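Local coordinates for terminal uridylyltransferase 1 (Trypanosoma brucei, PDB 5HZD), which catalyses the addition of uridines to the 3'-hydroxyl of guide RNAs, ribosomal RNAs and some mRNAs and takes part in mitochondrial RNA editing, at residues 316-319 and 320-324; 335-338 and 339-343; 397-400 and 401-405; 486-489 and 490-494. All coordinates share one frame; numbering follows the deposited sequence.

Contact 1: residues 316-319 and 320-324; sequences VLKD and WSKTS
The carbonyl oxygen K318 O is gripped twice: S321 OG donates a hydrogen bond to it at 2.8 Å, and K322 N bonds to K318 O at 3.1 Å. These residues lie on helix 310-324, where K318 and K322, both UTP-binding residues, stand one turn apart. The two donors reach K318 O from the same face of its plane. The hydroxyl bond is the more bent, with a C=O...donor angle of 115°, because OG sits between the backbone N and the carbonyl carbon of S321 (chi1 68°) and folds back over the preceding turn. S321 OG is also bonded to N327 ND2, which ties the serine to the chain beyond the helix.

The lysine chains run side by side and point the same way, each extended until its last torsion, where it bends. K318 NZ comes to 3.4 Å from K322 CE, and K318 NZ and K322 NZ are 4.6 Å apart, a pairing consistent with holding the anionic part of UTP. K318 NZ has a further, weak bond to S336 OG.

The buried side belongs to L317 and W320. L317 CD2 lies 3.9 Å from W320 CE3, the two side chains crossing at a slant, and L317 O sits at the indole edge near its plane. F403 of helix 385-409 meets the same ring edge-to-face. S324 OG lies 3.6 Å above the plane of the W320 ring, toward its rim. That hydroxyl also donates to W320 O at 2.8 Å, while S324 N bonds to W320 O from the opposite face of the carbonyl.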
loop_
_atom_site.group_PDB
_atom_site.type_symbol
_atom_site.label_atom_id
_atom_site.label_comp_id
_atom_site.label_asym_id
_atom_site.label_seq_id
_atom_site.Cartn_x
_atom_site.Cartn_y
_atom_site.Cartn_z
ATOM N N VAL A 316 -13.579 1.609 0.266
ATOM C CA VAL A 316 -14.648 0.635 0.475
ATOM C C VAL A 316 -14.444 -0.594 -0.393
ATOM O O VAL A 316 -14.668 -1.721 0.059
ATOM C CB VAL A 316 -16.040 1.276 0.209
ATOM C CG1 VAL A 316 -17.138 0.217 0.131
ATOM C CG2 VAL A 316 -16.346 2.283 1.302
ATOM N N LEU A 317 -13.982 -0.407 -1.629
ATOM C CA LEU A 317 -13.702 -1.559 -2.488
ATOM C C LEU A 317 -12.529 -2.398 -1.996
ATOM O O LEU A 317 -12.531 -3.610 -2.164
ATOM C CB LEU A 317 -13.455 -1.118 -3.928
ATOM C CG LEU A 317 -14.776 -0.686 -4.588
ATOM C CD1 LEU A 317 -14.491 -0.076 -5.962
ATOM C CD2 LEU A 317 -15.799 -1.852 -4.737
ATOM N N LYS A 318 -11.511 -1.778 -1.407
ATOM C CA LYS A 318 -10.415 -2.591 -0.865
ATOM C C LYS A 318 -10.963 -3.495 0.223
ATOM O O LYS A 318 -10.667 -4.699 0.228
ATOM C CB LYS A 318 -9.350 -1.703 -0.243
ATOM C CG LYS A 318 -8.166 -2.498 0.397
ATOM C CD LYS A 318 -7.220 -1.483 1.025
ATOM C CE LYS A 318 -5.787 -1.974 1.063
ATOM N NZ LYS A 318 -5.721 -3.276 1.756
ATOM N N ASP A 319 -11.754 -2.932 1.143
ATOM C CA ASP A 319 -12.283 -3.724 2.240
ATOM C C ASP A 319 -13.236 -4.802 1.710
ATOM O O ASP A 319 -13.168 -5.949 2.136
ATOM C CB ASP A 319 -13.005 -2.834 3.274
ATOM C CG ASP A 319 -12.057 -1.905 4.014
ATOM O OD1 ASP A 319 -10.824 -2.131 3.940
ATOM O OD2 ASP A 319 -12.570 -0.963 4.676
ATOM N N TRP A 320 -14.133 -4.433 0.794
ATOM C CA TRP A 320 -15.040 -5.393 0.175
ATOM C C TRP A 320 -14.276 -6.532 -0.503
ATOM O O TRP A 320 -14.644 -7.721 -0.415
ATOM C CB TRP A 320 -15.941 -4.708 -0.857
ATOM C CG TRP A 320 -16.534 -5.701 -1.805
ATOM C CD1 TRP A 320 -17.608 -6.517 -1.558
ATOM C CD2 TRP A 320 -16.054 -6.052 -3.100
ATOM N NE1 TRP A 320 -17.833 -7.331 -2.637
ATOM C CE2 TRP A 320 -16.888 -7.085 -3.596
ATOM C CE3 TRP A 320 -14.989 -5.606 -3.891
ATOM C CZ2 TRP A 320 -16.705 -7.672 -4.857
ATOM C CZ3 TRP A 320 -14.809 -6.179 -5.158
ATOM C CH2 TRP A 320 -15.664 -7.201 -5.629
ATOM N N SER A 321 -13.222 -6.170 -1.213
ATOM C CA SER A 321 -12.514 -7.182 -1.985
ATOM C C SER A 321 -11.842 -8.198 -1.065
ATOM O O SER A 321 -11.831 -9.390 -1.363
ATOM C CB SER A 321 -11.548 -6.524 -2.963
ATOM O OG SER A 321 -10.453 -5.881 -2.295
ATOM N N LYS A 322 -11.348 -7.736 0.079
ATOM C CA LYS A 322 -10.725 -8.658 1.035
ATOM C C LYS A 322 -11.774 -9.518 1.734
ATOM O O LYS A 322 -11.616 -10.743 1.847
ATOM C CB LYS A 322 -9.874 -7.892 2.043
ATOM C CG LYS A 322 -8.618 -7.340 1.390
ATOM C CD LYS A 322 -7.594 -6.882 2.383
ATOM C CE LYS A 322 -6.271 -6.590 1.689
ATOM N NZ LYS A 322 -5.648 -7.829 1.107
ATOM N N THR A 323 -12.874 -8.918 2.174
ATOM C CA THR A 323 -13.895 -9.683 2.876
ATOM C C THR A 323 -14.571 -10.710 1.978
ATOM O O THR A 323 -14.916 -11.800 2.430
ATOM C CB THR A 323 -14.978 -8.802 3.545
ATOM O OG1 THR A 323 -15.809 -8.190 2.550
ATOM C CG2 THR A 323 -14.343 -7.744 4.409
ATOM N N SER A 324 -14.726 -10.385 0.691
ATOM C CA SER A 324 -15.425 -11.281 -0.240
ATOM C C SER A 324 -14.483 -12.334 -0.820
ATOM O O SER A 324 -14.932 -13.276 -1.466
ATOM C CB SER A 324 -16.034 -10.483 -1.393
ATOM O OG SER A 324 -15.004 -9.898 -2.175
#

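Contact 2: residues 335-338 and 339-343; sequences TSYA and INIMW
The backbone is regular alpha-helix from its first turn, with amides bonding four residues back from I339 N to T335 O at 3.2 Å through to M342 N to A338 O at 2.9 Å. T335 is the N-cap of helix 336-349. Its OG1 accepts from A338 N at 3.1 Å, the N-H...O angle being 158°, so the side chain itself satisfies an amide that has no earlier carbonyl of the helix to use.

Y337 and I341, four residues apart, make the principal side-chain contact. The ring of Y337 swings out with CG opposite the backbone N (chi1 -173°), and I341 stretches CG1 and CD1 back along the helix to meet it. In the conformer described, CD1 stands over the middle of one ring face, 3.8 Å from the centroid and 12° off the normal, a CH-pi contact. I341 was modelled in two conformers, so this holds for one of them. I341 CG1 also leans on Y337 O at 3.4 Å. On other sides of the helix, I339 CG1 packs against T335 O at 3.5 Å, and M342 CG approaches A338 O at 3.4 Å.

S336 OG is bonded to N327 ND2. Y337 touches N296 as well as P468 of the nucleotide recognition motif. S336 and Y337 both bind UTP, so this capped helix start is one wall of the nucleotide site; a tyrosine here is consistent with the one that stacks on the uracil base in related terminal uridylyltransferases.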
loop_
_atom_site.group_PDB
_atom_site.type_symbol
_atom_site.label_atom_id
_atom_site.label_comp_id
_atom_site.label_asym_id
_atom_site.label_seq_id
_atom_site.Cartn_x
_atom_site.Cartn_y
_atom_site.Cartn_z
ATOM N N THR A 335 -4.683 -8.582 -6.252
ATOM C CA THR A 335 -4.068 -7.760 -5.230
ATOM C C THR A 335 -4.894 -6.497 -5.003
ATOM O O THR A 335 -5.791 -6.148 -5.796
ATOM C CB THR A 335 -2.693 -7.294 -5.711
ATOM O OG1 THR A 335 -2.840 -6.595 -6.959
ATOM C CG2 THR A 335 -1.764 -8.470 -5.908
ATOM N N SER A 336 -4.565 -5.755 -3.958
ATOM C CA SER A 336 -5.234 -4.478 -3.744
ATOM C C SER A 336 -4.979 -3.516 -4.894
ATOM O O SER A 336 -5.869 -2.739 -5.290
ATOM C CB SER A 336 -4.801 -3.855 -2.419
ATOM O OG SER A 336 -5.279 -4.671 -1.343
ATOM N N TYR A 337 -3.785 -3.561 -5.467
ATOM C CA TYR A 337 -3.485 -2.727 -6.620
ATOM C C TYR A 337 -4.434 -3.062 -7.774
ATOM O O TYR A 337 -4.957 -2.145 -8.411
ATOM C CB TYR A 337 -2.030 -2.963 -7.052
ATOM C CG TYR A 337 -1.474 -2.062 -8.141
ATOM C CD1 TYR A 337 -1.606 -0.686 -8.083
ATOM C CD2 TYR A 337 -0.709 -2.599 -9.176
ATOM C CE1 TYR A 337 -1.036 0.143 -9.072
ATOM C CE2 TYR A 337 -0.126 -1.781 -10.161
ATOM C CZ TYR A 337 -0.297 -0.418 -10.100
ATOM O OH TYR A 337 0.283 0.385 -11.082
ATOM N N ALA A 338 -4.664 -4.345 -8.031
ATOM C CA ALA A 338 -5.568 -4.744 -9.125
ATOM C C ALA A 338 -6.987 -4.190 -8.909
ATOM O O ALA A 338 -7.666 -3.752 -9.873
ATOM C CB ALA A 338 -5.612 -6.245 -9.253
ATOM N N ILE A 339 -7.455 -4.224 -7.661
ATOM C CA ILE A 339 -8.796 -3.708 -7.358
ATOM C C ILE A 339 -8.840 -2.199 -7.615
ATOM O O ILE A 339 -9.807 -1.698 -8.178
ATOM C CB ILE A 339 -9.227 -4.024 -5.910
ATOM C CG1 ILE A 339 -9.202 -5.541 -5.642
ATOM C CG2 ILE A 339 -10.682 -3.513 -5.635
ATOM C CD1 ILE A 339 -10.036 -6.384 -6.626
ATOM N N ASN A 340 -7.793 -1.462 -7.224
ATOM C CA ASN A 340 -7.774 -0.027 -7.520
ATOM C C ASN A 340 -7.792 0.227 -9.029
ATOM O O ASN A 340 -8.441 1.173 -9.509
ATOM C CB ASN A 340 -6.538 0.638 -6.906
ATOM C CG ASN A 340 -6.736 1.032 -5.470
ATOM O OD1 ASN A 340 -7.798 1.504 -5.086
ATOM N ND2 ASN A 340 -5.700 0.844 -4.658
ATOM N N ILE A 341 -7.101 -0.625 -9.804
ATOM C CA ILE A 341 -7.129 -0.460 -11.249
ATOM C C ILE A 341 -8.540 -0.726 -11.793
ATOM O O ILE A 341 -9.003 0.000 -12.686
ATOM C CB ILE A 341 -6.062 -1.321 -11.944
ATOM C CG1 ILE A 341 -4.677 -0.781 -11.560
ATOM C CG2 ILE A 341 -6.254 -1.311 -13.480
ATOM C CD1 ILE A 341 -3.536 -1.781 -11.795
ATOM N N MET A 342 -9.227 -1.742 -11.272
ATOM C CA MET A 342 -10.605 -1.964 -11.675
ATOM C C MET A 342 -11.451 -0.714 -11.424
ATOM O O MET A 342 -12.238 -0.320 -12.271
ATOM C CB MET A 342 -11.243 -3.133 -10.915
ATOM C CG MET A 342 -10.672 -4.483 -11.295
ATOM S SD MET A 342 -11.583 -5.809 -10.485
ATOM C CE MET A 342 -13.217 -5.631 -11.191
ATOM N N TRP A 343 -11.319 -0.110 -10.252
ATOM C CA TRP A 343 -12.128 1.051 -9.917
ATOM C C TRP A 343 -11.776 2.217 -10.816
ATOM O O TRP A 343 -12.656 2.876 -11.375
ATOM C CB TRP A 343 -11.844 1.363 -8.438
ATOM C CG TRP A 343 -12.360 2.668 -7.883
ATOM C CD1 TRP A 343 -11.603 3.639 -7.287
ATOM C CD2 TRP A 343 -13.735 3.085 -7.725
ATOM N NE1 TRP A 343 -12.421 4.656 -6.813
ATOM C CE2 TRP A 343 -13.725 4.326 -7.061
ATOM C CE3 TRP A 343 -14.962 2.539 -8.112
ATOM C CZ2 TRP A 343 -14.886 5.024 -6.753
ATOM C CZ3 TRP A 343 -16.130 3.242 -7.792
ATOM C CH2 TRP A 343 -16.077 4.482 -7.146
#

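Contact 3: residues 397-400 and 401-405; sequences DMLV and GFFYF
F403, flanked by L399, has F402 CD1 standing over the centre of one ring face, 3.9 Å above the plane, while its own CD2 lies at the edge of the F402 ring and in that ring's plane. Different first torsions set these neighbours apart: F402 carries CG opposite its backbone N (chi1 166°), whereas F403 has CG opposite its carbonyl carbon (chi1 -74°), which turns its ring back toward the preceding turn. There it runs side by side with L399, both pointing the same way, and L399 CG meets F403 CE2 at 4.0 Å. Y406 meets the F402 ring edge-to-face.

L399 O is approached by both phenylalanines. F403 N bonds to it at 3.3 Å with a fairly straight N-H...O angle of 164°. F402 N makes only a weak second bond to L399 O, its stronger one going to M398 O at 2.9 Å. F403 CD2 comes within 3.3 Å of L399 O, and F402 CB within 3.4 Å of the same oxygen. On another side, Y404 N bonds to V400 O at 2.9 Å and the Y404 ring stacks on W51.

M398 and F402 pack on helix 336-349, L399 and F403 on helix 310-324, and V400 on helix 59-76. Helix 385-409 thus has other helices on several sides, consistent with a packing helix of the helical domain of Cid1-like nucleotidyltransferases.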
loop_
_atom_site.group_PDB
_atom_site.type_symbol
_atom_site.label_atom_id
_atom_site.label_comp_id
_atom_site.label_asym_id
_atom_site.label_seq_id
_atom_site.Cartn_x
_atom_site.Cartn_y
_atom_site.Cartn_z
ATOM N N ASP A 397 -24.112 6.273 -6.124
ATOM C CA ASP A 397 -24.343 6.024 -7.551
ATOM C C ASP A 397 -23.106 5.381 -8.193
ATOM O O ASP A 397 -23.204 4.463 -9.027
ATOM C CB ASP A 397 -24.537 7.340 -8.297
ATOM C CG ASP A 397 -25.898 7.953 -8.106
ATOM O OD1 ASP A 397 -26.833 7.271 -7.624
ATOM O OD2 ASP A 397 -26.026 9.151 -8.469
ATOM N N MET A 398 -21.939 5.906 -7.847
ATOM C CA MET A 398 -20.700 5.425 -8.448
ATOM C C MET A 398 -20.357 4.010 -8.034
ATOM O O MET A 398 -19.898 3.208 -8.847
ATOM C CB MET A 398 -19.568 6.377 -8.102
ATOM C CG MET A 398 -19.785 7.702 -8.802
ATOM S SD MET A 398 -18.746 9.029 -8.132
ATOM C CE MET A 398 -17.122 8.570 -8.757
ATOM N N LEU A 399 -20.578 3.698 -6.761
ATOM C CA LEU A 399 -20.285 2.346 -6.286
ATOM C C LEU A 399 -21.253 1.313 -6.854
ATOM O O LEU A 399 -20.836 0.243 -7.314
ATOM C CB LEU A 399 -20.246 2.278 -4.759
ATOM C CG LEU A 399 -19.597 0.984 -4.268
ATOM C CD1 LEU A 399 -18.119 0.955 -4.595
ATOM C CD2 LEU A 399 -19.828 0.797 -2.737
ATOM N N VAL A 400 -22.546 1.618 -6.860
ATOM C CA VAL A 400 -23.505 0.715 -7.496
ATOM C C VAL A 400 -23.138 0.539 -8.970
ATOM O O VAL A 400 -23.165 -0.569 -9.521
ATOM C CB VAL A 400 -24.924 1.301 -7.384
ATOM C CG1 VAL A 400 -25.907 0.502 -8.261
ATOM C CG2 VAL A 400 -25.327 1.269 -5.969
ATOM N N GLY A 401 -22.727 1.636 -9.591
ATOM C CA GLY A 401 -22.369 1.625 -10.988
ATOM C C GLY A 401 -21.149 0.760 -11.274
ATOM O O GLY A 401 -21.068 0.158 -12.347
ATOM N N PHE A 402 -20.215 0.685 -10.320
ATOM C CA PHE A 402 -19.022 -0.155 -10.472
ATOM C C PHE A 402 -19.450 -1.629 -10.545
ATOM O O PHE A 402 -19.014 -2.390 -11.420
ATOM C CB PHE A 402 -18.067 0.085 -9.287
ATOM C CG PHE A 402 -16.962 -0.947 -9.138
ATOM C CD1 PHE A 402 -17.151 -2.095 -8.378
ATOM C CD2 PHE A 402 -15.716 -0.722 -9.708
ATOM C CE1 PHE A 402 -16.151 -3.037 -8.215
ATOM C CE2 PHE A 402 -14.697 -1.637 -9.538
ATOM C CZ PHE A 402 -14.912 -2.787 -8.779
ATOM N N PHE A 403 -20.309 -2.034 -9.623
ATOM C CA PHE A 403 -20.752 -3.433 -9.593
ATOM C C PHE A 403 -21.621 -3.731 -10.805
ATOM O O PHE A 403 -21.526 -4.812 -11.384
ATOM C CB PHE A 403 -21.477 -3.740 -8.278
ATOM C CG PHE A 403 -20.541 -3.853 -7.117
ATOM C CD1 PHE A 403 -19.755 -4.989 -6.971
ATOM C CD2 PHE A 403 -20.411 -2.822 -6.188
ATOM C CE1 PHE A 403 -18.880 -5.096 -5.891
ATOM C CE2 PHE A 403 -19.533 -2.931 -5.128
ATOM C CZ PHE A 403 -18.771 -4.066 -4.971
ATOM N N TYR A 404 -22.463 -2.780 -11.219
ATOM C CA TYR A 404 -23.208 -2.994 -12.456
ATOM C C TYR A 404 -22.302 -3.115 -13.697
ATOM O O TYR A 404 -22.508 -4.020 -14.536
ATOM C CB TYR A 404 -24.273 -1.902 -12.647
ATOM C CG TYR A 404 -25.184 -2.170 -13.825
ATOM C CD1 TYR A 404 -26.298 -2.981 -13.689
ATOM C CD2 TYR A 404 -24.903 -1.618 -15.069
ATOM C CE1 TYR A 404 -27.124 -3.231 -14.787
ATOM C CE2 TYR A 404 -25.703 -1.864 -16.156
ATOM C CZ TYR A 404 -26.815 -2.655 -16.001
ATOM O OH TYR A 404 -27.616 -2.897 -17.098
ATOM N N PHE A 405 -21.318 -2.220 -13.815
ATOM C CA PHE A 405 -20.389 -2.220 -14.949
ATOM C C PHE A 405 -19.701 -3.572 -15.075
ATOM O O PHE A 405 -19.657 -4.161 -16.170
ATOM C CB PHE A 405 -19.367 -1.095 -14.751
ATOM C CG PHE A 405 -18.367 -0.980 -15.864
ATOM C CD1 PHE A 405 -18.728 -0.453 -17.093
ATOM C CD2 PHE A 405 -17.064 -1.406 -15.684
ATOM C CE1 PHE A 405 -17.800 -0.348 -18.159
ATOM C CE2 PHE A 405 -16.115 -1.292 -16.737
ATOM C CZ PHE A 405 -16.480 -0.760 -17.962
#

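Contact 4: residues 486-489 and 490-494; sequences RVRT and ELYRG. With SO4 (sulfate ion), chain E.
E490 N bonds to R486 O, and a water bridges that carbonyl to the E490 carboxylate, donating to R486 O at 3.1 Å and to E490 OE2 at 2.6 Å. These residues lie on helix 481-497, late in the helical part of the enzyme, where E490 and R493 form a salt bridge between residues three apart. R486 itself reaches out to L33 O in the zinc finger.

L491 runs alongside V487, its CD1 lying 4.1 Å from V487 CG1, and its side chain also packs on F403 and Y406 of helix 385-409.

Y492 carries its ring back over the previous turn, CD2 coming to 3.1 Å from R488 O. Its side chain and R488 cross at a slant with ring and guanidinium planes 38° apart. Y492 OH and R488 NH2 are 3.4 Å from each other without a hydrogen bond; the hydroxyl pairs instead with R41 NH1, and R488 NH2 bonds weakly to S407 O.

R493 holds E490 side-on, NE to OE1 at 2.9 Å and NH2 to OE2 at 2.8 Å. Both oxygens lie in the guanidinium plane, although the nitrogens stand about 30° out of the carboxylate plane on its syn side. T489 CG2 lies alongside R493 NH2. The remaining nitrogen, R493 NH1, donates to O2 of a sulfate, probably from the crystallisation liquor, at 2.9 Å.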
loop_
_atom_site.group_PDB
_atom_site.type_symbol
_atom_site.label_atom_id
_atom_site.label_comp_id
_atom_site.label_asym_id
_atom_site.label_seq_id
_atom_site.Cartn_x
_atom_site.Cartn_y
_atom_site.Cartn_z
ATOM N N ARG A 486 -16.092 -17.558 -9.167
ATOM C CA ARG A 486 -16.123 -17.087 -7.775
ATOM C C ARG A 486 -16.051 -15.562 -7.715
ATOM O O ARG A 486 -16.764 -14.929 -6.932
ATOM C CB ARG A 486 -15.020 -17.748 -6.921
ATOM C CG ARG A 486 -15.262 -19.249 -6.737
ATOM C CD ARG A 486 -14.083 -19.963 -6.053
ATOM N NE ARG A 486 -13.855 -19.428 -4.711
ATOM C CZ ARG A 486 -14.495 -19.868 -3.632
ATOM N NH1 ARG A 486 -15.390 -20.840 -3.750
ATOM N NH2 ARG A 486 -14.247 -19.336 -2.438
ATOM N N VAL A 487 -15.209 -14.959 -8.545
ATOM C CA VAL A 487 -15.118 -13.509 -8.613
ATOM C C VAL A 487 -16.424 -12.907 -9.132
ATOM O O VAL A 487 -16.969 -11.979 -8.538
ATOM C CB VAL A 487 -13.946 -13.057 -9.505
ATOM C CG1 VAL A 487 -13.953 -11.529 -9.641
ATOM C CG2 VAL A 487 -12.622 -13.513 -8.871
ATOM N N ARG A 488 -16.926 -13.432 -10.248
ATOM C CA ARG A 488 -18.192 -12.942 -10.784
ATOM C C ARG A 488 -19.306 -13.049 -9.753
ATOM O O ARG A 488 -20.166 -12.170 -9.687
ATOM C CB ARG A 488 -18.596 -13.692 -12.055
ATOM C CG ARG A 488 -17.650 -13.467 -13.262
ATOM C CD ARG A 488 -17.521 -11.994 -13.697
ATOM N NE ARG A 488 -18.789 -11.448 -14.188
ATOM C CZ ARG A 488 -19.275 -11.615 -15.421
ATOM N NH1 ARG A 488 -18.628 -12.343 -16.343
ATOM N NH2 ARG A 488 -20.424 -11.042 -15.750
ATOM N N THR A 489 -19.329 -14.136 -8.982
ATOM C CA THR A 489 -20.333 -14.303 -7.917
ATOM C C THR A 489 -20.329 -13.113 -6.976
ATOM O O THR A 489 -21.399 -12.546 -6.666
ATOM C CB THR A 489 -20.085 -15.558 -7.047
ATOM O OG1 THR A 489 -20.197 -16.732 -7.859
ATOM C CG2 THR A 489 -21.115 -15.679 -5.936
ATOM N N GLU A 490 -19.130 -12.737 -6.530
ATOM C CA GLU A 490 -19.010 -11.623 -5.588
ATOM C C GLU A 490 -19.393 -10.278 -6.206
ATOM O O GLU A 490 -19.935 -9.404 -5.499
ATOM C CB GLU A 490 -17.617 -11.571 -4.945
ATOM C CG GLU A 490 -17.247 -12.851 -4.149
ATOM C CD GLU A 490 -18.283 -13.262 -3.098
ATOM O OE1 GLU A 490 -18.917 -12.384 -2.453
ATOM O OE2 GLU A 490 -18.494 -14.500 -2.912
ATOM N N LEU A 491 -19.155 -10.096 -7.502
ATOM C CA LEU A 491 -19.576 -8.836 -8.131
ATOM C C LEU A 491 -21.108 -8.774 -8.173
ATOM O O LEU A 491 -21.692 -7.710 -7.905
ATOM C CB LEU A 491 -18.965 -8.736 -9.526
ATOM C CG LEU A 491 -17.464 -8.476 -9.500
ATOM C CD1 LEU A 491 -16.862 -8.835 -10.853
ATOM C CD2 LEU A 491 -17.153 -7.011 -9.161
ATOM N N TYR A 492 -21.777 -9.894 -8.467
ATOM C CA TYR A 492 -23.243 -9.885 -8.435
ATOM C C TYR A 492 -23.718 -9.618 -7.023
ATOM O O TYR A 492 -24.694 -8.889 -6.834
ATOM C CB TYR A 492 -23.859 -11.229 -8.881
ATOM C CG TYR A 492 -23.635 -11.608 -10.307
ATOM C CD1 TYR A 492 -24.026 -10.765 -11.338
ATOM C CD2 TYR A 492 -23.079 -12.841 -10.626
ATOM C CE1 TYR A 492 -23.831 -11.126 -12.669
ATOM C CE2 TYR A 492 -22.871 -13.216 -11.948
ATOM C CZ TYR A 492 -23.257 -12.360 -12.957
ATOM O OH TYR A 492 -23.050 -12.713 -14.275
ATOM N N ARG A 493 -23.063 -10.223 -6.019
ATOM C CA ARG A 493 -23.479 -10.080 -4.638
ATOM C C ARG A 493 -23.332 -8.614 -4.215
ATOM O O ARG A 493 -24.224 -8.071 -3.539
ATOM C CB ARG A 493 -22.662 -10.998 -3.734
ATOM C CG ARG A 493 -23.278 -11.164 -2.371
ATOM C CD ARG A 493 -22.417 -11.863 -1.340
ATOM N NE ARG A 493 -21.638 -12.990 -1.841
ATOM C CZ ARG A 493 -22.048 -14.256 -1.933
ATOM N NH1 ARG A 493 -23.283 -14.649 -1.595
ATOM N NH2 ARG A 493 -21.193 -15.148 -2.395
ATOM N N GLY A 494 -22.253 -7.966 -4.640
ATOM C CA GLY A 494 -22.068 -6.561 -4.298
ATOM C C GLY A 494 -23.157 -5.680 -4.891
ATOM O O GLY A 494 -23.675 -4.786 -4.213
HETATM S S SO4 E . -26.583 -14.323 -0.457
HETATM O O1 SO4 E . -25.846 -15.584 -0.542
HETATM O O2 SO4 E . -25.793 -13.229 -1.038
HETATM O O3 SO4 E . -26.854 -14.032 0.953
HETATM O O4 SO4 E . -27.843 -14.470 -1.188
HETATM O O HOH W 1 -17.169 -16.285 -4.203
#

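Each contact is local to one helix and closes no long loop, and all four lie in series along the chain: none nests in or crosses another. Contacts 1 and 2 sit on successive helices, 310-324 and 336-349, which meet at L317 and W343 and bring UTP-binding residues of both together where K318 and K322 approach S336. Contact 3, on helix 385-409, packs L399, F402 and F403 against L317 of contact 1 and places F402 beside W343 of contact 2. Contact 4, on helix 481-497, comes last: its L491 meets W320 of contact 1 and F403 of contact 3. Contacts 2 and 4 do not touch, their nearest atoms being about 5 Å apart.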